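Local structure of endo-beta-1,4-glucanase (Cryptopygus antarcticus, 5H4U) at residues 39-44 with 219-224; 102-107 with 122-127; 46-51 with 72-77; 78-83 with 211-216. The protein cleaves internal beta-1,4-glucosidic linkages of cellulose, lichenan and cereal beta-glucans, releasing mainly cellobiose, cellotriose and cellotetraose from carboxymethylcellulose. All blocks are in the same frame, centred on the assembly; numbering follows the deposited sequence.

How the contacts relate
Contacts 2 and 3 are buried, contacts 1 and 4 lie at the surface. Contact 2 belongs to the barrel sheet and rests on a regular ladder of backbone bonds. Contact 3 ties together two parts of the long loop between strands 19-27 and 80-82, where a disulfide, a salt bridge and waters take over from regular structure. Contact 1 lays the C-terminal tail against an earlier part of that loop through backbone bonds, and the Cys-104 to Cys-219 disulfide fastens it to contact 2. Contact 4 is mostly apolar, packing helix 211-217 on strand 80-82; its Leu-213 touches contact 2 and its Lys-216 touches contact 3.

Contact 1. Residues 39-44 with 219-224; sequences GKASVT and CVRTPG
Ser-42 and Thr-44 hold the C-terminal tail from two points flanking Val-43, whose CA lies 4.3 Å from that of Arg-221 in an isolated beta bridge. Thr-222 N donates to Ser-42 O at 3.2 Å, and Thr-44 N gives a hydrogen bond to Val-220 O (2.9 Å). Threonine suits its position because its hydroxyl supplies a third bond: with chi1 at 45°, OG1 faces the tail and accepts from Val-220 N at 3.0 Å, while CG2 rests near that residue's CB. Val-43 turns CG1 onto Cys-219 SG (3.5 Å), an apolar branch against a sulfur that is bound to Cys-104. Arg-221 starts with CB 4.1 Å from Ser-42 O, and its CG then passes Val-43 CG1. CD packs on the backbone of Cys-104 and Ala-105. A bend at chi3 (68°) swings the guanidinium round, where NH1 stands obliquely 3.7 Å from Ala-41 CB and bonds Cys-103 O, and NH2 bonds Ser-100 O. A long side chain with several N-H groups suits this path, since it can serve two carbonyls at its end. Leaving helix 211-217, the tail packs against both the loop after strand 19-27 and the turn joining helix 99-102 to strand 106-111, away from the residues inferred to be catalytic.

Contact 2. Residues 102-107 with 122-127; sequences TCCACY and IVQVTN
Tyr-107 and Val-123 make an antiparallel hydrogen-bonded pair, Tyr-107 N to Val-123 O at 3.0 Å and Val-123 N to Tyr-107 O at 2.9 Å. Cys-106 and Gln-124 form the adjoining non-hydrogen-bonded pair, beyond which Val-125 N bonds Ala-105 O. Just before the strand, a type II turn from Thr-102 to Ala-105 leads the chain into the hairpin, and there Cys-104 N reaches Val-125 O (2.8 Å). Among apolar contacts, Val-125 sets CG2 obliquely 3.5 Å from Tyr-107 CE1; the tyrosine ring also meets that of Phe-137 edge-to-face. On the face of Cys-106 and Gln-124, Cys-106 SG, joined to Cys-209, lies 3.6 Å from Gln-124 CB. Gln-124 supplies the polar side-chain bond across the contact: extended, with CG anti to N (chi1 -173°), it brings NE2 weakly to Cys-104 O (3.3 Å) and also to Cys-219 O, while OE1 bonds Ser-217 OG. A leucine here would probably fill similar space but leave those two carbonyls and that hydroxyl without their mate. In this strand pair of the double-psi beta-barrel family, then, the backbone sets the register, and a buried amide satisfies groups the sheet does not reach.

Contact 3. Residues 46-51 with 72-77; sequences PVRTCK and YVCNDQ
Cys-50 and Cys-74 cross-link two irregular segments, 46-51 and 72-77, in a buried contact within the long loop between strands 19-27 and 80-82. Their SG atoms are covalently joined, with the disulfide torsion at 99°. Beside it the backbones make a single antiparallel bridge: Cys-50 N bonds Tyr-72 O at 2.9 Å, and Tyr-72 N returns to Cys-50 O at 2.8 Å. Arg-48, extended from a CG anti to the backbone N (chi1 -177°), lays one guanidinium face over the disulfide, both sulfurs lying off-centre, toward the rim of the guanidinium. Such a flat, wide group can cover the disulfide and still direct its N-H bonds outward, NE going to Thr-57 OG1. NH1 forms a salt bridge with Asp-76 OD2 (3.3 Å), the guanidinium and carboxylate planes standing 88° apart, so the carboxylate does not lie flat against the arginine. In family 45 glucanases the double-psi barrel carries long loops, and here one of them passes near the probable nucleophile: the side chain of Tyr-72 is about 8 Å from that of Asp-29, and its OH bonds Ser-154 OG. Gln-77 suits its inward place because its amide both donates and accepts. NE2 gives a bond to Arg-48 O (3.3 Å) and lies against Val-47 CG1, and a water donates to both Arg-48 O and Gln-77 OE1, bridging them. A second water, lying in the guanidinium plane, accepts from Arg-48 NH1 at 2.8 Å and, weakly, from Gln-77 NE2.

Contact 4. Residues 78-83 with 211-216; sequences QPFTQG and TILTQK
Phe-80 holds CG between its backbone N and carbonyl carbon (chi1 60°), which sends the ring across to helix 211-217, where Ile-212 and Lys-216 meet it. The contact packs this late helix of the double-psi barrel domain on strand 80-82, which pairs antiparallel with strand 85-94. The axes of the short segments 80-82 and 211-216 come within 11.2 Å, their N-to-C directions 140° apart, a separation that large side chains must bridge. Ile-212 brings CD1 to the ring edge, 3.8 Å from Phe-80 CE2, and the two side chains run by one another in contrary senses. Leu-213 adds CD2 obliquely at 4.0 Å from Phe-80 CE1; its other branch faces the neighbouring strands, as a buried residue on the inner side of the helix should. Gln-82, exposed at the end of the strand, brings its amide beside Ile-212 CD1. Lys-216 serves both apolar and polar roles: its CE lies 3.8 Å from Phe-80 CZ, and the chain then bends at chi4 (75°) to turn the ammonium back on its own helix. An alanine in its place would probably open a gap beside the ring and leave Ile-212 O without its ammonium partner. Lys-216 N bonds Leu-213 O in the helix, and NZ donates to Ile-212 O at 2.8 Å, lying in the plane of that carbonyl.

Contact 1. Residues 39-44 with 219-224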
loop_
_atom_site.group_PDB
_atom_site.type_symbol
_atom_site.label_atom_id
_atom_site.label_comp_id
_atom_site.label_asym_id
_atom_site.label_seq_id
_atom_site.Cartn_x
_atom_site.Cartn_y
_atom_site.Cartn_z
ATOM N N GLY A 39 -8.846 12.491 11.908
ATOM C CA GLY A 39 -8.714 12.212 13.317
ATOM C C GLY A 39 -7.891 11.000 13.690
ATOM O O GLY A 39 -7.906 10.606 14.863
ATOM N N LYS A 40 -7.179 10.387 12.744
ATOM C CA LYS A 40 -6.354 9.235 13.086
ATOM C C LYS A 40 -4.921 9.611 13.424
ATOM O O LYS A 40 -4.228 8.844 14.097
ATOM C CB LYS A 40 -6.341 8.229 11.935
ATOM C CG LYS A 40 -7.700 7.643 11.666
ATOM C CD LYS A 40 -7.910 6.320 12.318
ATOM C CE LYS A 40 -9.137 5.664 11.702
ATOM N NZ LYS A 40 -8.907 4.228 11.314
ATOM N N ALA A 41 -4.451 10.747 12.947
ATOM C CA ALA A 41 -3.160 11.248 13.367
ATOM C C ALA A 41 -3.132 12.734 13.086
ATOM O O ALA A 41 -3.935 13.252 12.306
ATOM C CB ALA A 41 -2.012 10.535 12.655
ATOM N N SER A 42 -2.180 13.403 13.710
ATOM C CA SER A 42 -1.939 14.804 13.417
ATOM C C SER A 42 -1.333 14.941 12.024
ATOM O O SER A 42 -0.149 14.642 11.822
ATOM C CB SER A 42 -1.005 15.390 14.466
ATOM O OG SER A 42 -0.898 16.787 14.298
ATOM N N VAL A 43 -2.140 15.387 11.058
ATOM C CA VAL A 43 -1.717 15.476 9.662
ATOM C C VAL A 43 -2.306 16.715 9.004
ATOM O O VAL A 43 -3.271 17.308 9.483
ATOM C CB VAL A 43 -2.123 14.246 8.827
ATOM C CG1 VAL A 43 -1.340 13.021 9.236
ATOM C CG2 VAL A 43 -3.618 14.028 8.943
ATOM N N THR A 44 -1.715 17.076 7.866
ATOM C CA THR A 44 -2.227 18.187 7.070
ATOM C C THR A 44 -3.612 17.867 6.534
ATOM O O THR A 44 -4.527 18.693 6.605
ATOM C CB THR A 44 -1.273 18.497 5.921
ATOM O OG1 THR A 44 -0.880 17.281 5.292
ATOM C CG2 THR A 44 -0.065 19.217 6.416
ATOM N N CYS A 219 -1.092 13.437 2.536
ATOM C CA CYS A 219 -1.121 13.247 3.987
ATOM C C CYS A 219 0.283 13.441 4.545
ATOM O O CYS A 219 1.160 12.591 4.348
ATOM C CB CYS A 219 -1.655 11.868 4.332
ATOM S SG CYS A 219 -1.890 11.641 6.098
ATOM N N VAL A 220 0.496 14.572 5.212
ATOM C CA VAL A 220 1.793 14.962 5.754
ATOM C C VAL A 220 1.696 15.081 7.267
ATOM O O VAL A 220 0.904 15.878 7.773
ATOM C CB VAL A 220 2.264 16.289 5.144
ATOM C CG1 VAL A 220 3.511 16.780 5.847
ATOM C CG2 VAL A 220 2.509 16.113 3.669
ATOM N N ARG A 221 2.507 14.313 7.989
ATOM C CA ARG A 221 2.474 14.435 9.442
ATOM C C ARG A 221 2.921 15.837 9.835
ATOM O O ARG A 221 4.051 16.252 9.534
ATOM C CB ARG A 221 3.326 13.352 10.095
ATOM C CG ARG A 221 2.700 12.012 9.931
ATOM C CD ARG A 221 3.552 10.879 10.396
ATOM N NE ARG A 221 3.748 10.871 11.844
ATOM C CZ ARG A 221 2.843 10.452 12.721
ATOM N NH1 ARG A 221 1.666 10.035 12.298
ATOM N NH2 ARG A 221 3.108 10.460 14.015
ATOM N N THR A 222 2.024 16.576 10.502
ATOM C CA THR A 222 2.292 18.006 10.605
ATOM C C THR A 222 2.919 18.541 11.888
ATOM O O THR A 222 3.406 19.681 11.869
ATOM C CB THR A 222 1.050 18.838 10.351
ATOM O OG1 THR A 222 1.479 20.180 10.082
ATOM C CG2 THR A 222 0.216 18.891 11.604
ATOM N N PRO A 223 2.947 17.824 13.020
ATOM C CA PRO A 223 3.750 18.359 14.128
ATOM C C PRO A 223 5.199 18.404 13.755
ATOM O O PRO A 223 5.994 18.982 14.510
ATOM C CB PRO A 223 3.517 17.372 15.280
ATOM C CG PRO A 223 2.443 16.459 14.845
ATOM C CD PRO A 223 2.021 16.771 13.455
ATOM N N GLY A 224 5.545 17.858 12.585
ATOM C CA GLY A 224 6.900 17.677 12.139
ATOM C C GLY A 224 7.127 16.182 12.214
ATOM O O GLY A 224 6.163 15.415 12.263
#

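Contact 2. Residues 102-107 with 122-127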
loop_
_atom_site.group_PDB
_atom_site.type_symbol
_atom_site.label_atom_id
_atom_site.label_comp_id
_atom_site.label_asym_id
_atom_site.label_seq_id
_atom_site.Cartn_x
_atom_site.Cartn_y
_atom_site.Cartn_z
ATOM N N THR A 102 1.765 5.856 13.344
ATOM C CA THR A 102 2.110 5.222 12.078
ATOM C C THR A 102 1.423 5.835 10.871
ATOM O O THR A 102 1.988 5.792 9.780
ATOM C CB THR A 102 1.793 3.720 12.112
ATOM O OG1 THR A 102 0.402 3.521 12.361
ATOM C CG2 THR A 102 2.584 3.044 13.201
ATOM N N CYS A 103 0.238 6.412 11.039
ATOM C CA CYS A 103 -0.512 6.903 9.895
ATOM C C CYS A 103 0.234 8.020 9.178
ATOM O O CYS A 103 0.586 9.046 9.777
ATOM C CB CYS A 103 -1.906 7.357 10.320
ATOM S SG CYS A 103 -3.162 6.014 10.150
ATOM N N CYS A 104 0.508 7.778 7.896
ATOM C CA CYS A 104 1.232 8.674 7.003
ATOM C C CYS A 104 2.691 8.852 7.390
ATOM O O CYS A 104 3.340 9.787 6.928
ATOM C CB CYS A 104 0.527 10.029 6.895
ATOM S SG CYS A 104 -1.188 9.773 6.462
ATOM N N ALA A 105 3.225 7.968 8.219
ATOM C CA ALA A 105 4.651 7.949 8.440
ATOM C C ALA A 105 5.319 7.206 7.296
ATOM O O ALA A 105 4.737 6.300 6.688
ATOM C CB ALA A 105 4.984 7.285 9.768
ATOM N N CYS A 106 6.537 7.611 6.986
ATOM C CA CYS A 106 7.314 6.958 5.948
ATOM C C CYS A 106 8.464 6.162 6.529
ATOM O O CYS A 106 9.110 6.568 7.504
ATOM C CB CYS A 106 7.867 7.948 4.928
ATOM S SG CYS A 106 6.570 8.586 3.914
ATOM N N TYR A 107 8.730 5.049 5.890
ATOM C CA TYR A 107 9.817 4.189 6.288
ATOM C C TYR A 107 10.594 3.859 5.026
ATOM O O TYR A 107 9.996 3.669 3.962
ATOM C CB TYR A 107 9.269 2.941 7.007
ATOM C CG TYR A 107 8.385 3.299 8.196
ATOM C CD1 TYR A 107 7.075 3.700 8.013
ATOM C CD2 TYR A 107 8.876 3.260 9.500
ATOM C CE1 TYR A 107 6.292 4.046 9.072
ATOM C CE2 TYR A 107 8.090 3.601 10.569
ATOM C CZ TYR A 107 6.794 3.990 10.348
ATOM O OH TYR A 107 5.968 4.317 11.401
ATOM N N ILE A 122 11.017 2.855 -0.326
ATOM C CA ILE A 122 10.498 3.838 0.607
ATOM C C ILE A 122 8.986 3.826 0.469
ATOM O O ILE A 122 8.446 3.989 -0.639
ATOM C CB ILE A 122 11.087 5.227 0.337
ATOM C CG1 ILE A 122 12.609 5.132 0.312
ATOM C CG2 ILE A 122 10.662 6.200 1.403
ATOM C CD1 ILE A 122 13.300 6.423 0.016
ATOM N N VAL A 123 8.301 3.561 1.579
ATOM C CA VAL A 123 6.847 3.480 1.571
ATOM C C VAL A 123 6.292 4.518 2.529
ATOM O O VAL A 123 6.919 4.880 3.534
ATOM C CB VAL A 123 6.321 2.062 1.919
ATOM C CG1 VAL A 123 6.821 1.063 0.903
ATOM C CG2 VAL A 123 6.746 1.651 3.304
ATOM N N GLN A 124 5.107 5.011 2.194
ATOM C CA GLN A 124 4.274 5.730 3.134
ATOM C C GLN A 124 3.167 4.805 3.621
ATOM O O GLN A 124 2.505 4.131 2.819
ATOM C CB GLN A 124 3.672 6.984 2.523
ATOM C CG GLN A 124 2.945 7.811 3.584
ATOM C CD GLN A 124 2.262 9.024 3.027
ATOM O OE1 GLN A 124 1.966 9.088 1.840
ATOM N NE2 GLN A 124 1.977 9.990 3.892
ATOM N N VAL A 125 2.982 4.779 4.936
ATOM C CA VAL A 125 1.983 3.927 5.554
ATOM C C VAL A 125 0.640 4.642 5.445
ATOM O O VAL A 125 0.501 5.800 5.863
ATOM C CB VAL A 125 2.357 3.635 7.012
ATOM C CG1 VAL A 125 1.227 2.908 7.739
ATOM C CG2 VAL A 125 3.672 2.877 7.081
ATOM N N THR A 126 -0.340 3.977 4.827
ATOM C CA THR A 126 -1.682 4.531 4.709
ATOM C C THR A 126 -2.745 3.660 5.386
ATOM O O THR A 126 -3.930 4.031 5.396
ATOM C CB THR A 126 -2.039 4.756 3.235
ATOM O OG1 THR A 126 -2.139 3.503 2.553
ATOM C CG2 THR A 126 -0.937 5.564 2.591
ATOM N N ASN A 127 -2.358 2.529 5.969
ATOM C CA ASN A 127 -3.346 1.590 6.464
ATOM C C ASN A 127 -2.738 0.775 7.583
ATOM O O ASN A 127 -1.525 0.575 7.638
ATOM C CB ASN A 127 -3.824 0.647 5.354
ATOM C CG ASN A 127 -4.981 -0.193 5.787
ATOM O OD1 ASN A 127 -6.047 0.328 6.124
ATOM N ND2 ASN A 127 -4.775 -1.496 5.841
#

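Contact 3. Residues 46-51 with 72-77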
loop_
_atom_site.group_PDB
_atom_site.type_symbol
_atom_site.label_atom_id
_atom_site.label_comp_id
_atom_site.label_asym_id
_atom_site.label_seq_id
_atom_site.Cartn_x
_atom_site.Cartn_y
_atom_site.Cartn_z
ATOM N N PRO A 46 -6.053 13.925 5.670
ATOM C CA PRO A 46 -6.003 12.461 5.669
ATOM C C PRO A 46 -5.501 11.994 4.318
ATOM O O PRO A 46 -5.415 12.769 3.366
ATOM C CB PRO A 46 -7.460 12.047 5.905
ATOM C CG PRO A 46 -8.145 13.277 6.431
ATOM C CD PRO A 46 -7.441 14.411 5.745
ATOM N N VAL A 47 -5.172 10.709 4.223
ATOM C CA VAL A 47 -4.764 10.192 2.925
ATOM C C VAL A 47 -5.927 10.298 1.950
ATOM O O VAL A 47 -7.071 9.950 2.266
ATOM C CB VAL A 47 -4.271 8.740 3.029
ATOM C CG1 VAL A 47 -3.858 8.221 1.640
ATOM C CG2 VAL A 47 -3.138 8.635 3.995
ATOM N N ARG A 48 -5.612 10.732 0.739
ATOM C CA ARG A 48 -6.602 10.956 -0.306
ATOM C C ARG A 48 -7.273 9.646 -0.732
ATOM O O ARG A 48 -6.608 8.631 -0.950
ATOM C CB ARG A 48 -5.897 11.600 -1.503
ATOM C CG ARG A 48 -6.749 11.979 -2.665
ATOM C CD ARG A 48 -5.852 12.255 -3.834
ATOM N NE ARG A 48 -6.644 12.376 -5.047
ATOM C CZ ARG A 48 -6.500 11.645 -6.152
ATOM N NH1 ARG A 48 -5.561 10.705 -6.247
ATOM N NH2 ARG A 48 -7.320 11.869 -7.172
ATOM N N THR A 49 -8.597 9.649 -0.821
ATOM C CA THR A 49 -9.301 8.532 -1.427
ATOM C C THR A 49 -10.063 8.994 -2.663
ATOM O O THR A 49 -10.225 10.184 -2.930
ATOM C CB THR A 49 -10.238 7.804 -0.438
ATOM O OG1 THR A 49 -10.851 8.734 0.454
ATOM C CG2 THR A 49 -9.447 6.782 0.355
ATOM N N CYS A 50 -10.473 8.032 -3.460
ATOM C CA CYS A 50 -10.996 8.353 -4.765
ATOM C C CYS A 50 -12.341 7.688 -4.982
ATOM O O CYS A 50 -12.774 6.795 -4.236
ATOM C CB CYS A 50 -10.007 7.930 -5.865
ATOM S SG CYS A 50 -8.556 8.997 -5.993
ATOM N N LYS A 51 -12.969 8.113 -6.062
ATOM C CA LYS A 51 -14.172 7.478 -6.537
ATOM C C LYS A 51 -13.792 6.162 -7.199
ATOM O O LYS A 51 -12.615 5.819 -7.333
ATOM C CB LYS A 51 -14.886 8.394 -7.519
ATOM C CG LYS A 51 -15.525 9.592 -6.881
ATOM C CD LYS A 51 -16.988 9.665 -7.292
ATOM C CE LYS A 51 -17.156 9.392 -8.807
ATOM N NZ LYS A 51 -18.594 9.524 -9.239
ATOM N N TYR A 72 -12.660 4.490 -2.722
ATOM C CA TYR A 72 -11.648 3.467 -3.009
ATOM C C TYR A 72 -10.244 4.045 -2.899
ATOM O O TYR A 72 -10.059 5.256 -2.733
ATOM C CB TYR A 72 -11.859 2.854 -4.400
ATOM C CG TYR A 72 -13.188 2.148 -4.509
ATOM C CD1 TYR A 72 -13.300 0.802 -4.190
ATOM C CD2 TYR A 72 -14.329 2.827 -4.865
ATOM C CE1 TYR A 72 -14.496 0.155 -4.257
ATOM C CE2 TYR A 72 -15.529 2.194 -4.931
ATOM C CZ TYR A 72 -15.610 0.851 -4.635
ATOM O OH TYR A 72 -16.818 0.206 -4.698
ATOM N N VAL A 73 -9.244 3.160 -2.963
ATOM C CA VAL A 73 -7.856 3.615 -3.043
ATOM C C VAL A 73 -7.585 4.192 -4.430
ATOM O O VAL A 73 -8.122 3.723 -5.442
ATOM C CB VAL A 73 -6.871 2.478 -2.702
ATOM C CG1 VAL A 73 -7.066 1.306 -3.615
ATOM C CG2 VAL A 73 -5.415 2.989 -2.778
ATOM N N CYS A 74 -6.720 5.203 -4.482
ATOM C CA CYS A 74 -6.481 5.932 -5.723
ATOM C C CYS A 74 -5.452 5.218 -6.600
ATOM O O CYS A 74 -4.485 4.627 -6.101
ATOM C CB CYS A 74 -6.012 7.352 -5.405
ATOM S SG CYS A 74 -7.233 8.446 -4.530
ATOM N N ASN A 75 -5.659 5.295 -7.925
ATOM C CA ASN A 75 -4.717 4.709 -8.877
ATOM C C ASN A 75 -3.328 5.250 -8.597
ATOM O O ASN A 75 -2.319 4.561 -8.793
ATOM C CB ASN A 75 -5.137 5.046 -10.308
ATOM C CG ASN A 75 -6.425 4.353 -10.732
ATOM O OD1 ASN A 75 -6.686 3.232 -10.337
ATOM N ND2 ASN A 75 -7.233 5.030 -11.549
ATOM N N ASP A 76 -3.296 6.447 -8.030
ATOM C CA ASP A 76 -2.121 7.205 -7.666
ATOM C C ASP A 76 -1.281 6.519 -6.604
ATOM O O ASP A 76 -0.096 6.841 -6.440
ATOM C CB ASP A 76 -2.662 8.491 -7.039
ATOM C CG ASP A 76 -1.959 9.690 -7.481
ATOM O OD1 ASP A 76 -0.933 9.506 -8.142
ATOM O OD2 ASP A 76 -2.434 10.807 -7.167
ATOM N N GLN A 77 -1.859 5.570 -5.883
ATOM C CA GLN A 77 -1.176 4.967 -4.760
ATOM C C GLN A 77 -0.595 3.598 -5.084
ATOM O O GLN A 77 -0.500 2.733 -4.211
ATOM C CB GLN A 77 -2.131 4.979 -3.566
ATOM C CG GLN A 77 -2.045 6.367 -2.891
ATOM C CD GLN A 77 -3.190 6.691 -1.954
ATOM O OE1 GLN A 77 -3.745 5.815 -1.298
ATOM N NE2 GLN A 77 -3.550 7.971 -1.887
HETATM O O HOH W 1 -6.221 6.088 -1.021
HETATM O O HOH W 2 -3.767 9.763 -4.333
#

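Contact 4. Residues 78-83 with 211-216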
loop_
_atom_site.group_PDB
_atom_site.type_symbol
_atom_site.label_atom_id
_atom_site.label_comp_id
_atom_site.label_asym_id
_atom_site.label_seq_id
_atom_site.Cartn_x
_atom_site.Cartn_y
_atom_site.Cartn_z
ATOM N N GLN A 78 -0.176 3.403 -6.315
ATOM C CA GLN A 78 0.539 2.247 -6.818
ATOM C C GLN A 78 2.039 2.387 -6.590
ATOM O O GLN A 78 2.562 3.504 -6.524
ATOM C CB GLN A 78 0.309 2.082 -8.300
ATOM C CG GLN A 78 -0.989 1.509 -8.671
ATOM C CD GLN A 78 -1.033 1.341 -10.153
ATOM O OE1 GLN A 78 -1.105 2.303 -10.900
ATOM N NE2 GLN A 78 -0.917 0.116 -10.590
ATOM N N PRO A 79 2.738 1.256 -6.524
ATOM C CA PRO A 79 4.189 1.300 -6.358
ATOM C C PRO A 79 4.863 1.755 -7.635
ATOM O O PRO A 79 4.376 1.523 -8.747
ATOM C CB PRO A 79 4.560 -0.152 -6.030
ATOM C CG PRO A 79 3.472 -0.975 -6.628
ATOM C CD PRO A 79 2.219 -0.126 -6.563
ATOM N N PHE A 80 6.013 2.397 -7.461
ATOM C CA PHE A 80 6.769 2.914 -8.583
ATOM C C PHE A 80 8.237 2.974 -8.202
ATOM O O PHE A 80 8.655 2.456 -7.164
ATOM C CB PHE A 80 6.222 4.275 -9.012
ATOM C CG PHE A 80 6.271 5.320 -7.942
ATOM C CD1 PHE A 80 5.266 5.405 -6.993
ATOM C CD2 PHE A 80 7.271 6.271 -7.933
ATOM C CE1 PHE A 80 5.281 6.383 -6.020
ATOM C CE2 PHE A 80 7.290 7.263 -6.971
ATOM C CZ PHE A 80 6.293 7.317 -6.014
ATOM N N THR A 81 9.016 3.609 -9.064
ATOM C CA THR A 81 10.442 3.797 -8.878
ATOM C C THR A 81 10.821 5.237 -9.166
ATOM O O THR A 81 10.207 5.902 -10.003
ATOM C CB THR A 81 11.245 2.954 -9.839
ATOM O OG1 THR A 81 10.906 3.374 -11.169
ATOM C CG2 THR A 81 10.920 1.498 -9.675
ATOM N N GLN A 82 11.879 5.683 -8.498
ATOM C CA GLN A 82 12.597 6.893 -8.869
ATOM C C GLN A 82 14.079 6.531 -8.869
ATOM O O GLN A 82 14.632 6.151 -7.829
ATOM C CB GLN A 82 12.280 8.044 -7.912
ATOM C CG GLN A 82 13.024 9.309 -8.233
ATOM C CD GLN A 82 12.215 10.557 -7.962
ATOM O OE1 GLN A 82 11.511 11.050 -8.852
ATOM N NE2 GLN A 82 12.331 11.103 -6.738
ATOM N N GLY A 83 14.722 6.649 -10.029
ATOM C CA GLY A 83 16.040 6.049 -10.167
ATOM C C GLY A 83 15.950 4.564 -9.856
ATOM O O GLY A 83 15.037 3.867 -10.314
ATOM N N THR A 211 8.486 14.233 -0.788
ATOM C CA THR A 211 7.382 14.836 -1.524
ATOM C C THR A 211 6.927 13.977 -2.688
ATOM O O THR A 211 5.802 14.151 -3.157
ATOM C CB THR A 211 7.744 16.212 -2.082
ATOM O OG1 THR A 211 8.817 16.074 -3.021
ATOM C CG2 THR A 211 8.150 17.164 -0.971
ATOM N N ILE A 212 7.765 13.068 -3.187
ATOM C CA ILE A 212 7.273 12.259 -4.290
ATOM C C ILE A 212 6.201 11.278 -3.834
ATOM O O ILE A 212 5.413 10.806 -4.656
ATOM C CB ILE A 212 8.418 11.565 -5.056
ATOM C CG1 ILE A 212 7.887 11.156 -6.434
ATOM C CG2 ILE A 212 9.067 10.443 -4.261
ATOM C CD1 ILE A 212 8.895 10.671 -7.383
ATOM N N LEU A 213 6.129 10.979 -2.541
ATOM C CA LEU A 213 5.021 10.208 -1.990
ATOM C C LEU A 213 3.898 11.123 -1.486
ATOM O O LEU A 213 2.731 10.940 -1.842
ATOM C CB LEU A 213 5.543 9.301 -0.862
ATOM C CG LEU A 213 6.306 8.044 -1.299
ATOM C CD1 LEU A 213 6.958 7.328 -0.116
ATOM C CD2 LEU A 213 5.399 7.082 -2.071
ATOM N N THR A 214 4.239 12.131 -0.681
ATOM C CA THR A 214 3.214 12.975 -0.068
ATOM C C THR A 214 2.489 13.858 -1.070
ATOM O O THR A 214 1.378 14.308 -0.785
ATOM C CB THR A 214 3.801 13.870 1.027
ATOM O OG1 THR A 214 4.544 14.940 0.433
ATOM C CG2 THR A 214 4.702 13.081 1.925
ATOM N N GLN A 215 3.075 14.133 -2.223
ATOM C CA GLN A 215 2.313 14.853 -3.231
ATOM C C GLN A 215 1.249 13.960 -3.857
ATOM O O GLN A 215 0.267 14.469 -4.403
ATOM C CB GLN A 215 3.277 15.447 -4.268
ATOM C CG GLN A 215 2.756 15.620 -5.674
ATOM C CD GLN A 215 3.494 14.707 -6.656
ATOM O OE1 GLN A 215 4.734 14.762 -6.760
ATOM N NE2 GLN A 215 2.741 13.853 -7.376
ATOM N N LYS A 216 1.402 12.640 -3.740
ATOM C CA LYS A 216 0.374 11.705 -4.171
ATOM C C LYS A 216 -0.677 11.494 -3.086
ATOM O O LYS A 216 -1.880 11.623 -3.346
ATOM C CB LYS A 216 1.021 10.378 -4.546
ATOM C CG LYS A 216 1.623 10.351 -5.924
ATOM C CD LYS A 216 2.707 9.312 -6.026
ATOM C CE LYS A 216 3.433 9.473 -7.324
ATOM N NZ LYS A 216 4.320 10.661 -7.236
#